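Local atomic coordinates of catalytic domain of the nuclear inclusion protein A (nia) (Tobacco etch virus, PDB entry 1LVM), a protein that appears to act as a viral cysteine protease of chymotrypsin-like fold, cleaving peptide substrates in a sequence-specific manner. Residues A[49-52]-A[53-57]; A[72-76]-A[77-81]. The protein carries 1 engineered substitution. All blocks are in the same frame, centred on the assembly; numbering follows the deposited sequence.

Interaction 1: A[49-52]-A[53-57]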
loop_
_atom_site.group_PDB
_atom_site.type_symbol
_atom_site.label_atom_id
_atom_site.label_comp_id
_atom_site.label_asym_id
_atom_site.label_seq_id
_atom_site.Cartn_x
_atom_site.Cartn_y
_atom_site.Cartn_z
ATOM N N ILE A 49 -8.046 6.392 1.821
ATOM C CA ILE A 49 -6.755 6.118 1.184
ATOM C C ILE A 49 -6.158 5.011 2.112
ATOM O O ILE A 49 -6.016 5.193 3.317
ATOM C CB ILE A 49 -5.810 7.320 1.164
ATOM C CG1 ILE A 49 -6.376 8.387 0.209
ATOM C CG2 ILE A 49 -4.375 6.872 0.649
ATOM C CD1 ILE A 49 -5.397 9.569 -0.028
ATOM N N ILE A 50 -5.821 3.877 1.529
ATOM C CA ILE A 50 -5.279 2.718 2.289
ATOM C C ILE A 50 -3.793 2.835 2.108
ATOM O O ILE A 50 -3.332 2.957 0.969
ATOM C CB ILE A 50 -5.754 1.368 1.659
ATOM C CG1 ILE A 50 -7.271 1.232 1.803
ATOM C CG2 ILE A 50 -5.057 0.154 2.413
ATOM C CD1 ILE A 50 -7.912 0.443 0.738
ATOM N N THR A 51 -3.041 2.830 3.199
ATOM C CA THR A 51 -1.587 3.012 3.083
ATOM C C THR A 51 -0.865 2.374 4.273
ATOM O O THR A 51 -1.494 1.645 5.096
ATOM C CB THR A 51 -1.224 4.502 2.901
ATOM O OG1 THR A 51 0.167 4.623 2.601
ATOM C CG2 THR A 51 -1.534 5.359 4.216
ATOM N N ASN A 52 0.433 2.600 4.352
ATOM C CA ASN A 52 1.205 1.981 5.448
ATOM C C ASN A 52 1.009 2.732 6.766
ATOM O O ASN A 52 1.012 3.951 6.783
ATOM C CB ASN A 52 2.705 2.050 5.124
ATOM C CG ASN A 52 3.036 1.378 3.816
ATOM O OD1 ASN A 52 2.904 1.977 2.730
ATOM N ND2 ASN A 52 3.471 0.121 3.903
ATOM N N LYS A 53 0.888 2.002 7.873
ATOM C CA LYS A 53 0.768 2.620 9.156
ATOM C C LYS A 53 2.054 3.440 9.437
ATOM O O LYS A 53 1.979 4.489 10.092
ATOM C CB LYS A 53 0.601 1.495 10.215
ATOM C CG LYS A 53 0.052 1.934 11.560
ATOM C CD LYS A 53 -0.029 0.753 12.541
ATOM C CE LYS A 53 -1.302 -0.092 12.343
ATOM N NZ LYS A 53 -1.238 -1.306 13.236
ATOM N N HIS A 54 3.227 3.028 8.937
ATOM C CA HIS A 54 4.426 3.781 9.283
ATOM C C HIS A 54 4.497 5.156 8.667
ATOM O O HIS A 54 5.386 5.915 8.957
ATOM C CB HIS A 54 5.727 2.980 9.046
ATOM C CG HIS A 54 6.107 2.851 7.624
ATOM N ND1 HIS A 54 5.740 1.765 6.872
ATOM C CD2 HIS A 54 6.809 3.688 6.796
ATOM C CE1 HIS A 54 6.202 1.930 5.651
ATOM N NE2 HIS A 54 6.855 3.087 5.567
ATOM N N LEU A 55 3.551 5.478 7.807
ATOM C CA LEU A 55 3.481 6.847 7.279
ATOM C C LEU A 55 3.342 7.800 8.507
ATOM O O LEU A 55 3.727 8.979 8.467
ATOM C CB LEU A 55 2.187 6.972 6.438
ATOM C CG LEU A 55 1.893 8.386 5.884
ATOM C CD1 LEU A 55 3.089 8.907 5.068
ATOM C CD2 LEU A 55 0.651 8.334 4.998
ATOM N N PHE A 56 2.698 7.284 9.540
ATOM C CA PHE A 56 2.423 8.072 10.760
ATOM C C PHE A 56 3.398 7.882 11.916
ATOM O O PHE A 56 3.017 7.970 13.062
ATOM C CB PHE A 56 0.962 7.836 11.211
ATOM C CG PHE A 56 -0.015 8.450 10.273
ATOM C CD1 PHE A 56 -0.223 9.825 10.277
ATOM C CD2 PHE A 56 -0.693 7.675 9.355
ATOM C CE1 PHE A 56 -1.121 10.424 9.366
ATOM C CE2 PHE A 56 -1.597 8.256 8.435
ATOM C CZ PHE A 56 -1.816 9.610 8.436
ATOM N N ARG A 57 4.652 7.593 11.581
ATOM C CA ARG A 57 5.753 7.536 12.554
ATOM C C ARG A 57 5.626 8.875 13.266
ATOM O O ARG A 57 5.811 8.970 14.477
ATOM C CB ARG A 57 7.109 7.441 11.807
ATOM C CG ARG A 57 8.388 7.643 12.660
ATOM C CD ARG A 57 8.362 6.832 13.920
ATOM N NE ARG A 57 9.527 7.175 14.756
ATOM C CZ ARG A 57 9.457 7.933 15.851
ATOM N NH1 ARG A 57 8.285 8.409 16.235
ATOM N NH2 ARG A 57 10.537 8.218 16.558
#
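Asn-52 and Leu-55 are tied by a backbone bond as the chain leaves its strand and enters a 3-10 turn: Leu-55 N donates to Asn-52 O at 3.1 Å. Leu-55 CB also lies 3.3 Å from Asn-52 O, flanking the same carbonyl. The next turn bond, from Phe-56 N to Lys-53 O at 2.9 Å, continues the 3-10 winding.

Side chains add two further touches. The His-54 ring and the Asn-52 side chain run side by side in the same direction, with ND1 of His-54 3.5 Å from CB of Asn-52 and CE1 of His-54 3.7 Å from CG of Asn-52. Amide and ring planes are 48° apart, which rules out a parallel stack. The histidine's chi1 of 75°, with CG between the backbone N and carbonyl carbon, swings the ring over to this flank. Beyond the turn bond, CG2 of Thr-51 meets CD2 of Leu-55 at 3.8 Å, the two side chains crossing at roughly a right angle.

Asp-89 braces both residues, OD2 accepting from Asn-52 ND2 and OD1 from His-54 N, and Cys-159 touches Asn-52; this neighbourhood is consistent with the His-Asp-Cys triad of chymotrypsin-like cysteine proteases. An aromatic side chain of the bound peptide stacks on His-54. The turn follows directly on strand 48-51, which pairs with strands 36-45 and 91-94, while Leu-55 packs on Leu-29 and Leu-40 of strands 26-33 and 36-45.

Interaction 2: A[72-76]-A[77-81]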
loop_
_atom_site.group_PDB
_atom_site.type_symbol
_atom_site.label_atom_id
_atom_site.label_comp_id
_atom_site.label_asym_id
_atom_site.label_seq_id
_atom_site.Cartn_x
_atom_site.Cartn_y
_atom_site.Cartn_z
ATOM N N PHE A 72 -3.319 17.740 -3.507
ATOM C CA PHE A 72 -4.067 18.345 -2.425
ATOM C C PHE A 72 -3.214 18.310 -1.200
ATOM O O PHE A 72 -2.430 17.374 -1.013
ATOM C CB PHE A 72 -5.343 17.580 -2.180
ATOM C CG PHE A 72 -6.199 17.465 -3.403
ATOM C CD1 PHE A 72 -5.936 16.482 -4.370
ATOM C CD2 PHE A 72 -7.241 18.379 -3.635
ATOM C CE1 PHE A 72 -6.695 16.410 -5.544
ATOM C CE2 PHE A 72 -8.016 18.307 -4.846
ATOM C CZ PHE A 72 -7.729 17.325 -5.773
ATOM N N LYS A 73 -3.352 19.323 -0.377
ATOM C CA LYS A 73 -2.564 19.369 0.836
ATOM C C LYS A 73 -3.411 19.496 2.071
ATOM O O LYS A 73 -4.297 20.349 2.158
ATOM C CB LYS A 73 -1.608 20.555 0.778
ATOM C CG LYS A 73 -0.606 20.578 1.919
ATOM C CD LYS A 73 0.254 21.854 1.775
ATOM C CE LYS A 73 1.566 21.770 2.557
ATOM N NZ LYS A 73 2.637 21.073 1.781
ATOM N N VAL A 74 -3.159 18.604 3.015
ATOM C CA VAL A 74 -3.834 18.614 4.302
ATOM C C VAL A 74 -2.971 19.505 5.187
ATOM O O VAL A 74 -1.809 19.190 5.443
ATOM C CB VAL A 74 -3.852 17.183 4.929
ATOM C CG1 VAL A 74 -4.465 17.201 6.358
ATOM C CG2 VAL A 74 -4.620 16.255 4.037
ATOM N N LYS A 75 -3.557 20.574 5.723
ATOM C CA LYS A 75 -2.772 21.508 6.500
ATOM C C LYS A 75 -2.305 21.031 7.847
ATOM O O LYS A 75 -1.242 21.426 8.328
ATOM C CB LYS A 75 -3.574 22.816 6.661
ATOM C CG LYS A 75 -3.850 23.485 5.297
ATOM C CD LYS A 75 -4.482 24.873 5.421
ATOM C CE LYS A 75 -5.850 24.845 6.105
ATOM N NZ LYS A 75 -6.529 26.185 6.089
ATOM N N ASN A 76 -3.108 20.202 8.454
ATOM C CA ASN A 76 -2.763 19.682 9.769
ATOM C C ASN A 76 -3.145 18.199 9.830
ATOM O O ASN A 76 -4.302 17.824 9.909
ATOM C CB ASN A 76 -3.520 20.522 10.831
ATOM C CG ASN A 76 -3.169 20.123 12.237
ATOM O OD1 ASN A 76 -2.632 19.065 12.462
ATOM N ND2 ASN A 76 -3.497 20.979 13.207
ATOM N N THR A 77 -2.126 17.350 9.795
ATOM C CA THR A 77 -2.387 15.942 9.806
ATOM C C THR A 77 -3.145 15.408 10.981
ATOM O O THR A 77 -3.777 14.396 10.863
ATOM C CB THR A 77 -1.108 15.133 9.690
ATOM O OG1 THR A 77 -0.166 15.574 10.645
ATOM C CG2 THR A 77 -0.430 15.362 8.260
ATOM N N THR A 78 -3.084 16.101 12.112
ATOM C CA THR A 78 -3.763 15.613 13.288
ATOM C C THR A 78 -5.250 15.637 13.150
ATOM O O THR A 78 -5.947 15.055 13.991
ATOM C CB THR A 78 -3.351 16.429 14.541
ATOM O OG1 THR A 78 -3.911 17.748 14.464
ATOM C CG2 THR A 78 -1.840 16.562 14.599
ATOM N N THR A 79 -5.749 16.322 12.114
ATOM C CA THR A 79 -7.196 16.385 11.878
ATOM C C THR A 79 -7.707 15.194 11.064
ATOM O O THR A 79 -8.917 14.950 10.941
ATOM C CB THR A 79 -7.581 17.694 11.105
ATOM O OG1 THR A 79 -7.069 17.654 9.750
ATOM C CG2 THR A 79 -6.946 18.885 11.822
ATOM N N LEU A 80 -6.786 14.424 10.505
ATOM C CA LEU A 80 -7.226 13.317 9.682
ATOM C C LEU A 80 -7.761 12.106 10.484
ATOM O O LEU A 80 -7.044 11.604 11.341
ATOM C CB LEU A 80 -5.986 12.863 8.861
ATOM C CG LEU A 80 -5.727 12.963 7.354
ATOM C CD1 LEU A 80 -6.670 13.918 6.692
ATOM C CD2 LEU A 80 -4.242 13.249 7.074
ATOM N N GLN A 81 -8.957 11.618 10.174
ATOM C CA GLN A 81 -9.443 10.401 10.780
ATOM C C GLN A 81 -8.671 9.178 10.244
ATOM O O GLN A 81 -8.365 9.062 9.041
ATOM C CB GLN A 81 -10.961 10.270 10.548
ATOM C CG GLN A 81 -11.669 11.284 11.479
ATOM C CD GLN A 81 -13.118 10.952 11.597
ATOM O OE1 GLN A 81 -13.864 11.002 10.618
ATOM N NE2 GLN A 81 -13.533 10.562 12.792
#
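Asn-76 gathers four hydrogen bonds from two threonines, two on its side-chain oxygen and two on its backbone oxygen. OG1 of Thr-78 donates to OD1 of Asn-76 at 2.7 Å, and the backbone N of Thr-78 donates to the same OD1 at 3.0 Å with an N-H angle of 147°. The second of these bonds closes an Asx turn. Both donors come in from one face of the amide plane, the hydroxyl higher above it than the nitrogen. With CG anti to the backbone N (chi1 -176°), the asparagine side chain extends forward over the start of the 3-10 turn, which brings OD1 to Thr-78.

The main-chain oxygen is gripped in a different way. Thr-79 N reaches Asn-76 O at 3.0 Å. OG1 of Thr-79 comes to that oxygen at 2.8 Å, close to the line of the C=O bond. The threonine's methyl then rests against the asparagine, CG2 of Thr-79 lying 3.9 Å from CB of Asn-76. A following bond from Leu-80 N to Thr-77 O, 3.0 Å, carries on the turn.

Apolar packing adds to the polar cluster. Val-74 and Leu-80 reach toward each other tip to tip, with CG1 of Val-74 4.0 Å from CD1 of Leu-80; Leu-63 and Ile-93 also lie against Leu-80. Thr-77 OG1 is held apart from this cluster, bonded to Asn-59 OD1 and Gly-61 N. The turn follows edge strand 70-74, whose Phe-72 and Lys-73 pair in parallel with the bound peptide, and leads to strand 81-84.

Two donors on each oxygen should restrict the rotation of the Asn-76 amide and the tilt of the 76-77 peptide, so the bend rests on short-range polar bonds backed by one apolar pair.

Both contacts join the end of a strand to a 3-10 turn, and both strands belong to the same antiparallel sheet. Strand 48-51 lies inside that sheet and strand 70-74 at its edge, which matches the burial: all five touching residues of interaction 1 are buried, whereas interaction 2 is partly exposed and lies farther from the chain centre. The centres are 13 Å apart and the nearest atoms about 5 Å, without touching. Interaction 1 spends its side-chain polar groups on outside partners, while interaction 2 bonds both oxygens of Asn-76 within the turn. The bound peptide meets both, by a ring stack in interaction 1 and by strand pairing in interaction 2.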